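Fructosyl amine: oxygen oxidoreductase (Aspergillus fumigatus, PDB 3DJE) oxidatively deglycates fructosyl amino acids as an FAD-dependent fructosamine oxidase (amadoriase II), here holding a thio-fructose substrate analogue in its active site. Local coordinates at residues S57-N62 / V69-A74; K64-V69 / N342-I347. All blocks are in the same frame, centred on the assembly; numbering follows the deposited sequence.

Interaction 1 of 2, residues S57-N62 / V69-A74; sequences SGQYSN and VNEILA. With FSA (1-S-(carboxymethyl)-1-thio-beta-D-fructopyranose), chain D.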
loop_
_atom_site.group_PDB
_atom_site.type_symbol
_atom_site.label_atom_id
_atom_site.label_comp_id
_atom_site.label_asym_id
_atom_site.label_seq_id
_atom_site.Cartn_x
_atom_site.Cartn_y
_atom_site.Cartn_z
ATOM N N SER A 57 1.170 -1.354 -14.059
ATOM C CA SER A 57 1.203 -2.811 -14.237
ATOM C C SER A 57 2.572 -3.474 -13.981
ATOM O O SER A 57 2.792 -4.613 -14.403
ATOM C CB SER A 57 0.714 -3.162 -15.646
ATOM O OG SER A 57 1.499 -2.495 -16.616
ATOM N N GLY A 58 3.462 -2.787 -13.268
ATOM C CA GLY A 58 4.803 -3.313 -12.959
ATOM C C GLY A 58 4.843 -4.695 -12.320
ATOM O O GLY A 58 3.953 -5.053 -11.544
ATOM N N GLN A 59 5.869 -5.471 -12.665
ATOM C CA GLN A 59 6.062 -6.820 -12.115
ATOM C C GLN A 59 7.087 -6.827 -10.992
ATOM O O GLN A 59 7.887 -5.908 -10.885
ATOM C CB GLN A 59 6.496 -7.797 -13.215
ATOM C CG GLN A 59 5.374 -8.125 -14.215
ATOM C CD GLN A 59 4.257 -8.989 -13.622
ATOM O OE1 GLN A 59 3.122 -8.983 -14.107
ATOM N NE2 GLN A 59 4.572 -9.742 -12.593
ATOM N N TYR A 60 7.053 -7.867 -10.159
ATOM C CA TYR A 60 7.955 -7.948 -9.002
ATOM C C TYR A 60 8.773 -9.225 -9.000
ATOM O O TYR A 60 9.608 -9.442 -8.123
ATOM C CB TYR A 60 7.165 -7.759 -7.694
ATOM C CG TYR A 60 6.714 -6.332 -7.569
ATOM C CD1 TYR A 60 7.531 -5.382 -6.958
ATOM C CD2 TYR A 60 5.512 -5.905 -8.140
ATOM C CE1 TYR A 60 7.145 -4.055 -6.871
ATOM C CE2 TYR A 60 5.120 -4.568 -8.060
ATOM C CZ TYR A 60 5.938 -3.659 -7.424
ATOM O OH TYR A 60 5.566 -2.340 -7.342
ATOM N N SER A 61 8.533 -10.049 -10.011
ATOM C CA SER A 61 9.182 -11.336 -10.178
ATOM C C SER A 61 9.547 -11.524 -11.640
ATOM O O SER A 61 8.916 -10.938 -12.515
ATOM C CB SER A 61 8.213 -12.446 -9.776
ATOM O OG SER A 61 8.745 -13.728 -10.048
ATOM N N ASN A 62 10.555 -12.360 -11.893
ATOM C CA ASN A 62 10.883 -12.787 -13.256
ATOM C C ASN A 62 10.415 -14.222 -13.518
ATOM O O ASN A 62 10.675 -14.793 -14.580
ATOM C CB ASN A 62 12.382 -12.622 -13.561
ATOM C CG ASN A 62 13.272 -13.445 -12.641
ATOM O OD1 ASN A 62 12.796 -14.155 -11.756
ATOM N ND2 ASN A 62 14.581 -13.349 -12.849
ATOM N N VAL A 69 0.034 -14.819 -12.855
ATOM C CA VAL A 69 -0.954 -14.555 -11.814
ATOM C C VAL A 69 -1.044 -13.054 -11.539
ATOM O O VAL A 69 -2.134 -12.499 -11.457
ATOM C CB VAL A 69 -0.654 -15.346 -10.523
ATOM C CG1 VAL A 69 -1.504 -14.823 -9.356
ATOM C CG2 VAL A 69 -0.898 -16.845 -10.754
ATOM N N ASN A 70 0.103 -12.390 -11.417
ATOM C CA ASN A 70 0.088 -10.954 -11.130
ATOM C C ASN A 70 -0.547 -10.136 -12.252
ATOM O O ASN A 70 -1.218 -9.130 -11.994
ATOM C CB ASN A 70 1.478 -10.468 -10.734
ATOM C CG ASN A 70 1.767 -10.749 -9.270
ATOM O OD1 ASN A 70 1.401 -9.954 -8.398
ATOM N ND2 ASN A 70 2.363 -11.904 -8.985
ATOM N N GLU A 71 -0.383 -10.596 -13.489
ATOM C CA GLU A 71 -1.047 -9.958 -14.636
ATOM C C GLU A 71 -2.570 -10.049 -14.551
ATOM O O GLU A 71 -3.276 -9.074 -14.863
ATOM C CB GLU A 71 -0.561 -10.579 -15.947
ATOM C CG GLU A 71 0.820 -10.094 -16.361
ATOM C CD GLU A 71 1.314 -10.727 -17.657
ATOM O OE1 GLU A 71 0.911 -11.871 -17.981
ATOM O OE2 GLU A 71 2.120 -10.073 -18.341
ATOM N N ILE A 72 -3.064 -11.215 -14.141
ATOM C CA ILE A 72 -4.494 -11.454 -13.978
ATOM C C ILE A 72 -5.059 -10.487 -12.934
ATOM O O ILE A 72 -6.064 -9.822 -13.181
ATOM C CB ILE A 72 -4.785 -12.913 -13.579
ATOM C CG1 ILE A 72 -4.444 -13.845 -14.745
ATOM C CG2 ILE A 72 -6.255 -13.097 -13.150
ATOM C CD1 ILE A 72 -4.524 -15.334 -14.392
ATOM N N LEU A 73 -4.373 -10.386 -11.796
ATOM C CA LEU A 73 -4.869 -9.548 -10.700
ATOM C C LEU A 73 -4.752 -8.066 -11.045
ATOM O O LEU A 73 -5.630 -7.268 -10.693
ATOM C CB LEU A 73 -4.137 -9.865 -9.390
ATOM C CG LEU A 73 -4.310 -11.295 -8.864
ATOM C CD1 LEU A 73 -3.635 -11.442 -7.503
ATOM C CD2 LEU A 73 -5.787 -11.720 -8.788
ATOM N N ALA A 74 -3.677 -7.695 -11.742
ATOM C CA ALA A 74 -3.486 -6.301 -12.156
ATOM C C ALA A 74 -4.519 -5.884 -13.196
ATOM O O ALA A 74 -5.028 -4.768 -13.135
ATOM C CB ALA A 74 -2.086 -6.068 -12.684
HETATM O OAB FSA D . 3.215 -0.406 -6.460
HETATM C CAL FSA D . 3.714 0.630 -6.950
HETATM O OAA FSA D . 3.674 0.871 -8.184
HETATM C CAH FSA D . 4.421 1.643 -6.072
HETATM S SAK FSA D . 4.562 1.104 -4.397
HETATM C C1 FSA D . 5.485 2.510 -3.842
HETATM C C2 FSA D . 6.258 2.188 -2.555
HETATM O O2 FSA D . 6.604 3.409 -1.881
HETATM C C3 FSA D . 7.538 1.402 -2.859
HETATM O O3 FSA D . 8.450 2.216 -3.612
HETATM C C4 FSA D . 8.194 0.857 -1.587
HETATM O O4 FSA D . 9.272 -0.026 -1.943
HETATM C C5 FSA D . 7.199 0.080 -0.719
HETATM O O5 FSA D . 6.835 -1.157 -1.337
HETATM C C6 FSA D . 5.967 0.939 -0.471
HETATM O O6 FSA D . 5.410 1.358 -1.730
HETATM O O HOH W 1 2.740 -7.218 -10.061
#
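Q59 lays its side-chain amide against N70 and E71 on helix 64-83, where the loop that follows strand 53-55 folds back along the helix in this FAD-dependent oxidoreductase of the MSOX/MTOX family. Direct contact is by packing alone. Q59 NE2 rests 3.7 Å from CB of N70, while Q59 OE1 lies 3.4 Å from CG of E71, touching the aliphatic part of the glutamate rather than its carboxylate. A bend at chi2 (-70°) brings the end of the glutamine nearer to the helix than its CB direction alone would suggest. The two amides, of Q59 and N70, stand almost perpendicular, their planes 86° apart.

Polar ends turn to other partners. The carboxylate of E71 forms a salt bridge with R114, and N70 ND2 donates to the backbone oxygen of E66, while its OD1 accepts from R365.

Y60 belongs to the FSA pocket, its OH 3.2 Å from carboxylate oxygen OAB of FSA, and the loop lies between the analogue and the helix. One water joins loop to helix, donating to G58 O at 2.9 Å and, weakly, to N70 OD1 at 3.5 Å.

Interaction 2 of 2, residues K64-V69 / N342-I347; sequences KDEIEV and NREFLI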
loop_
_atom_site.group_PDB
_atom_site.type_symbol
_atom_site.label_atom_id
_atom_site.label_comp_id
_atom_site.label_asym_id
_atom_site.label_seq_id
_atom_site.Cartn_x
_atom_site.Cartn_y
_atom_site.Cartn_z
ATOM N N LYS A 64 7.830 -16.904 -14.570
ATOM C CA LYS A 64 6.713 -16.943 -15.512
ATOM C C LYS A 64 5.357 -17.146 -14.824
ATOM O O LYS A 64 4.406 -16.414 -15.103
ATOM C CB LYS A 64 6.963 -18.032 -16.561
ATOM C CG LYS A 64 5.886 -18.150 -17.615
ATOM C CD LYS A 64 6.287 -19.145 -18.710
ATOM C CE LYS A 64 5.174 -19.306 -19.732
ATOM N NZ LYS A 64 3.982 -19.992 -19.133
ATOM N N ASP A 65 5.282 -18.119 -13.915
ATOM C CA ASP A 65 4.035 -18.432 -13.210
ATOM C C ASP A 65 3.566 -17.274 -12.324
ATOM O O ASP A 65 2.366 -16.987 -12.253
ATOM C CB ASP A 65 4.177 -19.726 -12.393
ATOM C CG ASP A 65 5.187 -19.609 -11.264
ATOM O OD1 ASP A 65 6.379 -19.300 -11.542
ATOM O OD2 ASP A 65 4.781 -19.828 -10.091
ATOM N N GLU A 66 4.519 -16.615 -11.661
ATOM C CA GLU A 66 4.199 -15.479 -10.790
ATOM C C GLU A 66 3.766 -14.286 -11.627
ATOM O O GLU A 66 2.843 -13.557 -11.246
ATOM C CB GLU A 66 5.398 -15.095 -9.922
ATOM C CG GLU A 66 5.794 -16.152 -8.892
ATOM C CD GLU A 66 6.843 -15.624 -7.925
ATOM O OE1 GLU A 66 6.484 -14.891 -6.971
ATOM O OE2 GLU A 66 8.031 -15.928 -8.116
ATOM N N ILE A 67 4.431 -14.089 -12.768
ATOM C CA ILE A 67 4.070 -13.002 -13.686
ATOM C C ILE A 67 2.635 -13.171 -14.182
ATOM O O ILE A 67 1.841 -12.221 -14.167
ATOM C CB ILE A 67 5.082 -12.878 -14.874
ATOM C CG1 ILE A 67 6.458 -12.406 -14.365
ATOM C CG2 ILE A 67 4.527 -11.944 -15.964
ATOM C CD1 ILE A 67 7.594 -12.541 -15.391
ATOM N N GLU A 68 2.292 -14.393 -14.590
ATOM C CA GLU A 68 0.951 -14.691 -15.110
ATOM C C GLU A 68 -0.150 -14.374 -14.097
ATOM O O GLU A 68 -1.140 -13.713 -14.431
ATOM C CB GLU A 68 0.876 -16.142 -15.596
ATOM C CG GLU A 68 1.801 -16.382 -16.788
ATOM C CD GLU A 68 1.696 -17.771 -17.403
ATOM O OE1 GLU A 68 1.051 -18.674 -16.812
ATOM O OE2 GLU A 68 2.272 -17.949 -18.507
ATOM N N VAL A 69 0.034 -14.819 -12.855
ATOM C CA VAL A 69 -0.954 -14.555 -11.814
ATOM C C VAL A 69 -1.044 -13.054 -11.539
ATOM O O VAL A 69 -2.134 -12.499 -11.457
ATOM C CB VAL A 69 -0.654 -15.346 -10.523
ATOM C CG1 VAL A 69 -1.504 -14.823 -9.356
ATOM C CG2 VAL A 69 -0.898 -16.845 -10.754
ATOM N N ASN A 342 8.147 -13.446 -0.286
ATOM C CA ASN A 342 8.362 -13.236 -1.726
ATOM C C ASN A 342 7.490 -12.110 -2.301
ATOM O O ASN A 342 7.359 -11.969 -3.519
ATOM C CB ASN A 342 8.114 -14.544 -2.485
ATOM C CG ASN A 342 6.675 -15.003 -2.401
ATOM O OD1 ASN A 342 5.860 -14.430 -1.661
ATOM N ND2 ASN A 342 6.348 -16.053 -3.149
ATOM N N ARG A 343 6.881 -11.338 -1.397
ATOM C CA ARG A 343 6.003 -10.209 -1.746
ATOM C C ARG A 343 4.793 -10.591 -2.611
ATOM O O ARG A 343 4.231 -9.762 -3.329
ATOM C CB ARG A 343 6.796 -9.033 -2.316
ATOM C CG ARG A 343 7.681 -8.389 -1.268
ATOM C CD ARG A 343 8.402 -7.194 -1.853
ATOM N NE ARG A 343 7.473 -6.111 -2.158
ATOM C CZ ARG A 343 7.796 -5.025 -2.851
ATOM N NH1 ARG A 343 9.039 -4.877 -3.311
ATOM N NH2 ARG A 343 6.882 -4.093 -3.069
ATOM N N GLU A 344 4.378 -11.842 -2.490
ATOM C CA GLU A 344 3.078 -12.268 -3.011
ATOM C C GLU A 344 2.012 -12.186 -1.921
ATOM O O GLU A 344 2.315 -12.302 -0.732
ATOM C CB GLU A 344 3.136 -13.690 -3.569
ATOM C CG GLU A 344 4.176 -13.931 -4.661
ATOM C CD GLU A 344 3.990 -13.093 -5.946
ATOM O OE1 GLU A 344 2.941 -12.428 -6.151
ATOM O OE2 GLU A 344 4.928 -13.108 -6.775
ATOM N N PHE A 345 0.759 -11.997 -2.327
ATOM C CA PHE A 345 -0.307 -11.727 -1.364
ATOM C C PHE A 345 -0.668 -12.970 -0.554
ATOM O O PHE A 345 -0.349 -14.106 -0.952
ATOM C CB PHE A 345 -1.557 -11.191 -2.073
ATOM C CG PHE A 345 -1.294 -9.999 -2.947
ATOM C CD1 PHE A 345 -0.335 -9.039 -2.584
ATOM C CD2 PHE A 345 -2.032 -9.813 -4.109
ATOM C CE1 PHE A 345 -0.079 -7.910 -3.386
ATOM C CE2 PHE A 345 -1.797 -8.690 -4.928
ATOM C CZ PHE A 345 -0.825 -7.734 -4.563
ATOM N N LEU A 346 -1.322 -12.753 0.592
ATOM C CA LEU A 346 -1.768 -13.838 1.456
ATOM C C LEU A 346 -3.286 -13.709 1.609
ATOM O O LEU A 346 -3.792 -12.946 2.446
ATOM C CB LEU A 346 -1.057 -13.786 2.822
ATOM C CG LEU A 346 -1.462 -14.844 3.850
ATOM C CD1 LEU A 346 -1.557 -16.267 3.261
ATOM C CD2 LEU A 346 -0.466 -14.769 4.998
ATOM N N ILE A 347 -3.999 -14.432 0.745
ATOM C CA ILE A 347 -5.456 -14.382 0.669
ATOM C C ILE A 347 -5.925 -15.822 0.605
ATOM O O ILE A 347 -5.686 -16.515 -0.390
ATOM C CB ILE A 347 -5.940 -13.573 -0.576
ATOM C CG1 ILE A 347 -5.521 -12.096 -0.443
ATOM C CG2 ILE A 347 -7.450 -13.737 -0.792
ATOM C CD1 ILE A 347 -5.533 -11.314 -1.766
HETATM O O HOH W 2 8.387 -16.957 -4.948
#
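E66 and E344 bring their carboxylates together where the early turns of helix 64-83 face the loop leading into strand 346-347, an edge strand of the six-stranded mixed sheet of the Rossmann-like FAD domain. The modelled separation of E66 OE1 and E344 OE2, 2.4 Å, is doubtful in detail, though one of the two acids probably holds a proton. The carboxylate planes are turned 65° against each other. E66 reaches across with an extended chain (chi2 -171°).

Around this pair, the other oxygen of E344, OE1, takes a salt bridge from R365 and has N70 as a further partner; these positive and polar neighbours would probably offset part of the negative charge. L392 of helix 387-393 packs against both glutamates. A water accepts from N342 ND2 at 2.9 Å and donates weakly to E66 OE2, 3.3 Å away.

Farther out, R343 turns its side chain away from the helix to touch FSA. The bend of the loop beside it is an Asx turn: N342 OD1 accepts from the backbone N of E344 at 3.1 Å, with the donor above the carbonyl plane.

In the fold
Interactions 1 and 2 use successive turns of helix 64-83 and share V69; their centres lie about 7 Å apart. They meet directly where N70 ND2 of interaction 1 approaches E344 OE1 of interaction 2 to 2.9 Å, a probable hydrogen bond, and where S61 OG lies 3.0 Å from E66 OE2. R365, itself part of the FSA pocket, bonds to both N70 and E344, tying this polar group to the active site. Each contact also contributes a pocket residue, Y60 from 57-62 and R343 from 342-347, and their side chains touch. The side chain of N70 is about 11 Å from the bound FAD.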